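Side-chain contacts in cyclic UMP-AMP synthase (Rhodothermus marinus SG0.5JP17-172, PDB 6E0K), which makes the second messenger 3',3'-cUAMP from UTP and ATP, with magnesium as cofactor, for the CBASS antiphage defence: residues N73-A77 with E78-R82; N195-T198 with Y199-Q203; R277-D280 with D281-T284. All blocks are in the same frame, centred on the assembly; numbering follows the deposited sequence.

Contact 1. Residues N73-A77 with E78-R82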
loop_
_atom_site.group_PDB
_atom_site.type_symbol
_atom_site.label_atom_id
_atom_site.label_comp_id
_atom_site.label_asym_id
_atom_site.label_seq_id
_atom_site.Cartn_x
_atom_site.Cartn_y
_atom_site.Cartn_z
ATOM N N ASN A 73 -21.470 1.767 -1.678
ATOM C CA ASN A 73 -21.448 3.220 -1.810
ATOM C C ASN A 73 -21.947 3.854 -0.524
ATOM O O ASN A 73 -22.388 3.170 0.402
ATOM C CB ASN A 73 -22.311 3.661 -2.986
ATOM C CG ASN A 73 -23.727 3.167 -2.850
ATOM O OD1 ASN A 73 -24.487 3.710 -2.065
ATOM N ND2 ASN A 73 -24.073 2.104 -3.579
ATOM N N ASN A 74 -21.886 5.185 -0.489
ATOM C CA ASN A 74 -22.366 5.982 0.631
ATOM C C ASN A 74 -23.649 6.737 0.307
ATOM O O ASN A 74 -23.965 7.718 0.987
ATOM C CB ASN A 74 -21.288 6.972 1.075
ATOM C CG ASN A 74 -20.952 7.985 -0.005
ATOM O OD1 ASN A 74 -21.171 7.747 -1.193
ATOM N ND2 ASN A 74 -20.435 9.135 0.411
ATOM N N LEU A 75 -24.386 6.306 -0.710
ATOM C CA LEU A 75 -25.585 7.012 -1.131
ATOM C C LEU A 75 -26.745 6.782 -0.177
ATOM O O LEU A 75 -26.904 5.696 0.395
ATOM C CB LEU A 75 -26.008 6.546 -2.525
ATOM C CG LEU A 75 -24.997 6.811 -3.626
ATOM C CD1 LEU A 75 -25.397 5.998 -4.859
ATOM C CD2 LEU A 75 -25.004 8.320 -3.906
ATOM N N THR A 76 -27.584 7.813 -0.037
ATOM C CA THR A 76 -28.862 7.661 0.628
ATOM C C THR A 76 -29.859 7.017 -0.320
ATOM O O THR A 76 -29.638 6.929 -1.530
ATOM C CB THR A 76 -29.418 9.007 1.081
ATOM O OG1 THR A 76 -29.726 9.794 -0.083
ATOM C CG2 THR A 76 -28.411 9.739 1.964
ATOM N N ALA A 77 -30.969 6.557 0.247
ATOM C CA ALA A 77 -32.011 5.963 -0.582
ATOM C C ALA A 77 -32.499 6.936 -1.647
ATOM O O ALA A 77 -32.784 6.535 -2.785
ATOM C CB ALA A 77 -33.174 5.510 0.294
ATOM N N GLU A 78 -32.639 8.215 -1.287
ATOM C CA GLU A 78 -33.095 9.211 -2.250
ATOM C C GLU A 78 -32.079 9.415 -3.368
ATOM O O GLU A 78 -32.462 9.536 -4.544
ATOM C CB GLU A 78 -33.396 10.532 -1.532
ATOM C CG GLU A 78 -33.651 11.731 -2.460
ATOM C CD GLU A 78 -34.904 11.599 -3.343
ATOM O OE1 GLU A 78 -35.687 10.628 -3.215
ATOM O OE2 GLU A 78 -35.112 12.507 -4.177
ATOM N N GLN A 79 -30.783 9.442 -3.035
ATOM C CA GLN A 79 -29.780 9.608 -4.080
ATOM C C GLN A 79 -29.773 8.406 -5.009
ATOM O O GLN A 79 -29.654 8.561 -6.232
ATOM C CB GLN A 79 -28.386 9.812 -3.487
ATOM C CG GLN A 79 -28.202 11.087 -2.690
ATOM C CD GLN A 79 -26.806 11.136 -2.059
ATOM O OE1 GLN A 79 -26.434 10.239 -1.306
ATOM N NE2 GLN A 79 -26.022 12.180 -2.381
ATOM N N LYS A 80 -29.916 7.200 -4.443
ATOM C CA LYS A 80 -29.992 6.001 -5.276
ATOM C C LYS A 80 -31.179 6.074 -6.222
ATOM O O LYS A 80 -31.067 5.709 -7.402
ATOM C CB LYS A 80 -30.080 4.753 -4.397
ATOM C CG LYS A 80 -28.818 4.466 -3.610
ATOM C CD LYS A 80 -28.974 3.200 -2.779
ATOM C CE LYS A 80 -27.892 3.090 -1.726
ATOM N NZ LYS A 80 -28.166 1.903 -0.851
ATOM N N ARG A 81 -32.327 6.554 -5.721
ATOM C CA ARG A 81 -33.512 6.705 -6.562
ATOM C C ARG A 81 -33.260 7.688 -7.702
ATOM O O ARG A 81 -33.593 7.410 -8.858
ATOM C CB ARG A 81 -34.716 7.141 -5.718
ATOM C CG ARG A 81 -35.498 5.981 -5.106
ATOM C CD ARG A 81 -36.871 6.449 -4.588
ATOM N NE ARG A 81 -36.725 7.527 -3.622
ATOM C CZ ARG A 81 -36.583 7.332 -2.317
ATOM N NH1 ARG A 81 -36.563 6.101 -1.828
ATOM N NH2 ARG A 81 -36.459 8.375 -1.508
ATOM N N ARG A 82 -32.657 8.842 -7.401
ATOM C CA ARG A 82 -32.420 9.834 -8.449
ATOM C C ARG A 82 -31.505 9.294 -9.544
ATOM O O ARG A 82 -31.605 9.720 -10.699
ATOM C CB ARG A 82 -31.825 11.104 -7.842
ATOM C CG ARG A 82 -32.775 11.843 -6.896
ATOM C CD ARG A 82 -33.972 12.440 -7.641
ATOM N NE ARG A 82 -34.791 13.263 -6.755
ATOM C CZ ARG A 82 -35.847 13.974 -7.144
ATOM N NH1 ARG A 82 -36.225 13.980 -8.416
ATOM N NH2 ARG A 82 -36.521 14.691 -6.255
HETATM O O HOH W 1 -23.932 10.829 -0.009
#

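Contact 2. Residues N195-T198 with Y199-Q203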
loop_
_atom_site.group_PDB
_atom_site.type_symbol
_atom_site.label_atom_id
_atom_site.label_comp_id
_atom_site.label_asym_id
_atom_site.label_seq_id
_atom_site.Cartn_x
_atom_site.Cartn_y
_atom_site.Cartn_z
ATOM N N ASN A 195 15.133 0.490 2.994
ATOM C CA ASN A 195 16.335 -0.289 3.281
ATOM C C ASN A 195 17.125 0.282 4.458
ATOM O O ASN A 195 17.730 -0.484 5.222
ATOM C CB ASN A 195 17.208 -0.382 2.035
ATOM C CG ASN A 195 16.956 -1.654 1.234
ATOM O OD1 ASN A 195 16.825 -2.756 1.787
ATOM N ND2 ASN A 195 16.874 -1.506 -0.078
ATOM N N ALA A 196 17.140 1.606 4.619
ATOM C CA ALA A 196 17.775 2.186 5.804
ATOM C C ALA A 196 17.083 1.706 7.075
ATOM O O ALA A 196 17.739 1.287 8.035
ATOM C CB ALA A 196 17.752 3.710 5.709
ATOM N N ARG A 197 15.748 1.749 7.079
ATOM C CA ARG A 197 14.956 1.224 8.188
ATOM C C ARG A 197 15.283 -0.241 8.469
ATOM O O ARG A 197 15.541 -0.624 9.616
ATOM C CB ARG A 197 13.467 1.393 7.852
ATOM C CG ARG A 197 12.487 0.681 8.774
ATOM C CD ARG A 197 11.222 0.328 7.990
ATOM N NE ARG A 197 11.552 -0.610 6.935
ATOM C CZ ARG A 197 10.733 -1.040 5.978
ATOM N NH1 ARG A 197 9.458 -0.636 5.881
ATOM N NH2 ARG A 197 11.204 -1.906 5.097
ATOM N N THR A 198 15.261 -1.080 7.431
ATOM C CA THR A 198 15.475 -2.512 7.614
ATOM C C THR A 198 16.900 -2.812 8.069
ATOM O O THR A 198 17.116 -3.712 8.886
ATOM C CB THR A 198 15.120 -3.235 6.316
ATOM O OG1 THR A 198 13.712 -3.082 6.100
ATOM C CG2 THR A 198 15.469 -4.717 6.381
ATOM N N TYR A 199 17.877 -2.048 7.579
ATOM C CA TYR A 199 19.240 -2.165 8.089
ATOM C C TYR A 199 19.284 -1.956 9.601
ATOM O O TYR A 199 19.954 -2.709 10.323
ATOM C CB TYR A 199 20.138 -1.162 7.360
ATOM C CG TYR A 199 21.511 -0.952 7.954
ATOM C CD1 TYR A 199 21.751 0.076 8.847
ATOM C CD2 TYR A 199 22.568 -1.758 7.582
ATOM C CE1 TYR A 199 23.003 0.272 9.385
ATOM C CE2 TYR A 199 23.824 -1.556 8.109
ATOM C CZ TYR A 199 24.028 -0.541 9.011
ATOM O OH TYR A 199 25.276 -0.334 9.548
ATOM N N LEU A 200 18.538 -0.962 10.102
ATOM C CA LEU A 200 18.531 -0.704 11.540
ATOM C C LEU A 200 17.783 -1.789 12.301
ATOM O O LEU A 200 18.224 -2.218 13.374
ATOM C CB LEU A 200 17.917 0.670 11.814
ATOM C CG LEU A 200 18.798 1.848 11.410
ATOM C CD1 LEU A 200 17.983 3.113 11.528
ATOM C CD2 LEU A 200 20.019 1.924 12.307
ATOM N N ILE A 201 16.647 -2.250 11.758
ATOM C CA ILE A 201 15.895 -3.314 12.419
ATOM C C ILE A 201 16.750 -4.568 12.541
ATOM O O ILE A 201 16.701 -5.271 13.560
ATOM C CB ILE A 201 14.580 -3.601 11.663
ATOM C CG1 ILE A 201 13.650 -2.385 11.724
ATOM C CG2 ILE A 201 13.886 -4.815 12.245
ATOM C CD1 ILE A 201 12.401 -2.530 10.825
ATOM N N GLU A 202 17.550 -4.870 11.508
ATOM C CA GLU A 202 18.426 -6.036 11.580
ATOM C C GLU A 202 19.417 -5.916 12.727
ATOM O O GLU A 202 19.841 -6.930 13.287
ATOM C CB GLU A 202 19.171 -6.238 10.257
ATOM C CG GLU A 202 18.287 -6.802 9.140
ATOM C CD GLU A 202 18.887 -6.647 7.743
ATOM O OE1 GLU A 202 19.955 -6.004 7.596
ATOM O OE2 GLU A 202 18.272 -7.160 6.781
ATOM N N GLN A 203 19.769 -4.692 13.114
ATOM C CA GLN A 203 20.708 -4.474 14.206
ATOM C C GLN A 203 20.035 -4.321 15.560
ATOM O O GLN A 203 20.730 -4.103 16.556
ATOM C CB GLN A 203 21.545 -3.240 13.916
ATOM C CG GLN A 203 22.379 -3.388 12.694
ATOM C CD GLN A 203 23.101 -2.119 12.361
ATOM O OE1 GLN A 203 22.620 -1.024 12.664
ATOM N NE2 GLN A 203 24.264 -2.248 11.742
#

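Contact 3. Residues R277-D280 with D281-T284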
loop_
_atom_site.group_PDB
_atom_site.type_symbol
_atom_site.label_atom_id
_atom_site.label_comp_id
_atom_site.label_asym_id
_atom_site.label_seq_id
_atom_site.Cartn_x
_atom_site.Cartn_y
_atom_site.Cartn_z
ATOM N N ARG A 277 14.101 10.430 14.207
ATOM C CA ARG A 277 15.231 10.332 15.134
ATOM C C ARG A 277 16.182 9.207 14.735
ATOM O O ARG A 277 17.409 9.371 14.797
ATOM C CB ARG A 277 14.741 10.126 16.572
ATOM C CG ARG A 277 14.164 11.364 17.216
ATOM C CD ARG A 277 13.965 11.182 18.720
ATOM N NE ARG A 277 13.026 10.116 19.071
ATOM C CZ ARG A 277 11.712 10.277 19.187
ATOM N NH1 ARG A 277 11.151 11.455 18.936
ATOM N NH2 ARG A 277 10.955 9.248 19.547
ATOM N N TYR A 278 15.641 8.061 14.306
ATOM C CA TYR A 278 16.516 6.957 13.934
ATOM C C TYR A 278 17.277 7.269 12.646
ATOM O O TYR A 278 18.449 6.904 12.507
ATOM C CB TYR A 278 15.711 5.651 13.807
ATOM C CG TYR A 278 15.521 4.913 15.125
ATOM C CD1 TYR A 278 14.608 5.362 16.073
ATOM C CD2 TYR A 278 16.257 3.768 15.411
ATOM C CE1 TYR A 278 14.427 4.679 17.272
ATOM C CE2 TYR A 278 16.089 3.090 16.603
ATOM C CZ TYR A 278 15.181 3.548 17.531
ATOM O OH TYR A 278 15.004 2.878 18.734
ATOM N N MET A 279 16.644 7.979 11.708
ATOM C CA MET A 279 17.359 8.384 10.500
ATOM C C MET A 279 18.451 9.393 10.817
ATOM O O MET A 279 19.551 9.308 10.265
ATOM C CB MET A 279 16.380 8.961 9.480
ATOM C CG MET A 279 15.418 7.922 8.918
ATOM S SD MET A 279 16.214 6.530 8.035
ATOM C CE MET A 279 16.076 5.227 9.256
ATOM N N ASP A 280 18.165 10.348 11.709
ATOM C CA ASP A 280 19.189 11.283 12.165
ATOM C C ASP A 280 20.385 10.541 12.747
ATOM O O ASP A 280 21.540 10.846 12.426
ATOM C CB ASP A 280 18.606 12.208 13.231
ATOM C CG ASP A 280 17.936 13.443 12.670
ATOM O OD1 ASP A 280 18.215 13.845 11.522
ATOM O OD2 ASP A 280 17.138 14.046 13.427
ATOM N N ASP A 281 20.120 9.595 13.656
ATOM C CA ASP A 281 21.205 8.881 14.331
ATOM C C ASP A 281 22.010 8.053 13.346
ATOM O O ASP A 281 23.238 7.971 13.456
ATOM C CB ASP A 281 20.657 7.958 15.422
ATOM C CG ASP A 281 20.141 8.690 16.631
ATOM O OD1 ASP A 281 20.475 9.879 16.822
ATOM O OD2 ASP A 281 19.406 8.042 17.410
ATOM N N LEU A 282 21.331 7.396 12.400
ATOM C CA LEU A 282 22.026 6.628 11.369
ATOM C C LEU A 282 22.986 7.516 10.593
ATOM O O LEU A 282 24.159 7.169 10.384
ATOM C CB LEU A 282 20.991 6.003 10.428
ATOM C CG LEU A 282 21.501 5.321 9.171
ATOM C CD1 LEU A 282 22.265 4.055 9.554
ATOM C CD2 LEU A 282 20.300 4.983 8.290
ATOM N N TRP A 283 22.507 8.691 10.197
ATOM C CA TRP A 283 23.301 9.630 9.418
ATOM C C TRP A 283 24.489 10.153 10.218
ATOM O O TRP A 283 25.636 10.082 9.760
ATOM C CB TRP A 283 22.413 10.793 8.969
ATOM C CG TRP A 283 23.117 11.730 8.055
ATOM C CD1 TRP A 283 23.778 12.881 8.395
ATOM C CD2 TRP A 283 23.271 11.578 6.643
ATOM N NE1 TRP A 283 24.308 13.468 7.267
ATOM C CE2 TRP A 283 24.021 12.680 6.182
ATOM C CE3 TRP A 283 22.830 10.622 5.717
ATOM C CZ2 TRP A 283 24.349 12.847 4.839
ATOM C CZ3 TRP A 283 23.156 10.794 4.384
ATOM C CH2 TRP A 283 23.905 11.897 3.961
ATOM N N THR A 284 24.230 10.692 11.415
ATOM C CA THR A 284 25.303 11.324 12.183
ATOM C C THR A 284 26.297 10.296 12.714
ATOM O O THR A 284 27.485 10.605 12.867
ATOM C CB THR A 284 24.725 12.148 13.341
ATOM O OG1 THR A 284 24.008 11.295 14.237
ATOM C CG2 THR A 284 23.789 13.233 12.836
#

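Contact 1. Residues N73-A77 with E78-R82
Thr76 and Gln79 form a capping box at the start of helix 77-82, just after strand 71-73 of the nucleotidyltransferase domain. Glu78, the first residue after the junction, sends its CG anti to the backbone N (chi1 170°), leading its carboxylate away from the cap and toward Arg81 and Arg82. Gln79 comes next and closes the box from both ends. Its N-H reaches Thr76 OG1 at 3.2 Å, while its OE1 takes the N-H of Thr76 at 3.0 Å, in the carbonyl plane and on a lone pair. A water also donates to Gln79 OE1 and bridges it to Asn74 O, and Gln79 NE2 is tied to Asn142 O, so both ends of the amide are held. The same side chain presses on Leu75, whose CD2 lies 3.7 Å from Gln79 CB.

Lys80 is extended beyond CG and crosses Leu75 next to Gln79, with Lys80 CG 3.7 Å from Leu75 CB. Lys80 CE passes 3.5 Å from Asn73 OD1, which accepts from Leu75 N in an Asx turn. Arg81 folds back at chi3, so that Ala77 O lies over the centre of one guanidinium face, 3.8 Å from the plane, and its NH2 meets Glu78 OE1 on the anti lone pair. Arg82 completes the salt-bridge network: its NE stands 2.7 Å from Glu78 OE2, approaching on the syn side but 35° out of the carboxylate plane.

Contact 2. Residues N195-T198 with Y199-Q203
With CG trans to the main-chain N (chi1 169°), Arg197 starts out alongside Ile201, which points the same way and brings its CD1 to 3.8 Å from Arg197 CG. A bend at chi3 (64°) then turns the guanidinium back toward Thr198. There Arg197 NH2 donates to Thr198 OG1 at 2.9 Å, with the hydroxyl oxygen in the guanidinium plane. Thr198 OG1 in turn bonds to Lys194 O one helical turn earlier, so two bonds grip the hydroxyl.

The methyl of Thr198 faces the other way along the helix, its CG2 3.7 Å from Glu202 OE2, and Glu202 CG packs at 3.3 Å against Thr198 O. That carbonyl also takes the N-H of Glu202 in the regular helical pattern. On another side of helix 186-202, Tyr199 CB rests 3.3 Å from Asn195 O, with Ala196 O at the edge of the ring. The Tyr199 ring meets Trp11 of helix 5-11 at about 50°, and Asn195 ND2 is bonded to Trp11 O, so Asn195 and Tyr199 both tie this turn to helix 5-11.

The guanidinium is anchored beyond the helix as well, with NH1 bonded to Ala210 O and to the hydroxyl of Ser212, which binds ATP. Arg197 is therefore probably a second-shell residue: Ile201 flanks its aliphatic stem, Thr198 fixes its rotation, and its charged end, close to both Lys194 and Ser212, probably helps position Ser212.

Contact 3. Residues R277-D280 with D281-T284
The carboxylate of Asp281 turns one face to the backbone of the preceding turn: Arg277 O stands almost squarely above it, 3.4 Å from Asp281 CG, and about equally far from its two oxygens. The same carbonyl accepts the N-H of Asp281 at 2.9 Å, so one oxygen meets both the main chain and the carboxylate face of Asp281. The indole of Trp283 is carried outward, stacking on Phe235 of helix 231-244, and within the turn it is the CB of Trp283 that rests against Met279 O and Asp280 O. Tyr278 sends its ring to the loop residues Ala205, Pro206 and Leu209.

Thr284 closes the run over Asp280 O. Its N-H points at that oxygen almost linearly (2.9 Å, 173°), and a chi1 of 62° swings OG1 back over the turn to 3.1 Å from Asp280 O, with Thr284 CG2 3.3 Å from the same Asp280 O. The carboxylate of Asp280 is engaged elsewhere, in a salt bridge from OD2 to Lys243.

On the apolar side, Met279 CE and Leu282 CD2 touch loosely at 4.3 Å, and both side chains pack on helix 186-202, while Met279 also reaches Phe235 and Ile239. Helix 269-285 is thus amphipathic here. Met279 and Leu282 are buried among neighbouring helices, whereas Arg277, Asp281 and Thr284 are exposed. With Arg277 NE and Asp281 OD2 6.9 Å apart, their opposite charges probably attract only weakly; the turn itself probably rests on its backbone bonds, and its apolar face on packing against neighbouring helices.

In the fold
The three contacts follow one another along the chain, and contact 1 stands apart from the other two. It sits at the surface of the nucleotidyltransferase domain, where strand 71-73 leads into helix 77-82, with its centre about 49 Å from that of contact 2 and about 51 Å from that of contact 3, across the chain's centre. The centres of contacts 2 and 3 are about 12 Å apart, on helices 186-202 and 269-285, which pack directly: Leu200 CD1 meets Met279 CE at 3.6 Å, and Ala196 CB meets Leu282 CD2 at 3.8 Å. Helix 186-202 carries the ATP-binding Lys194, and Ser212 begins the nearby helix 212-220, whereas contact 1 is remote from the nucleotide and magnesium sites.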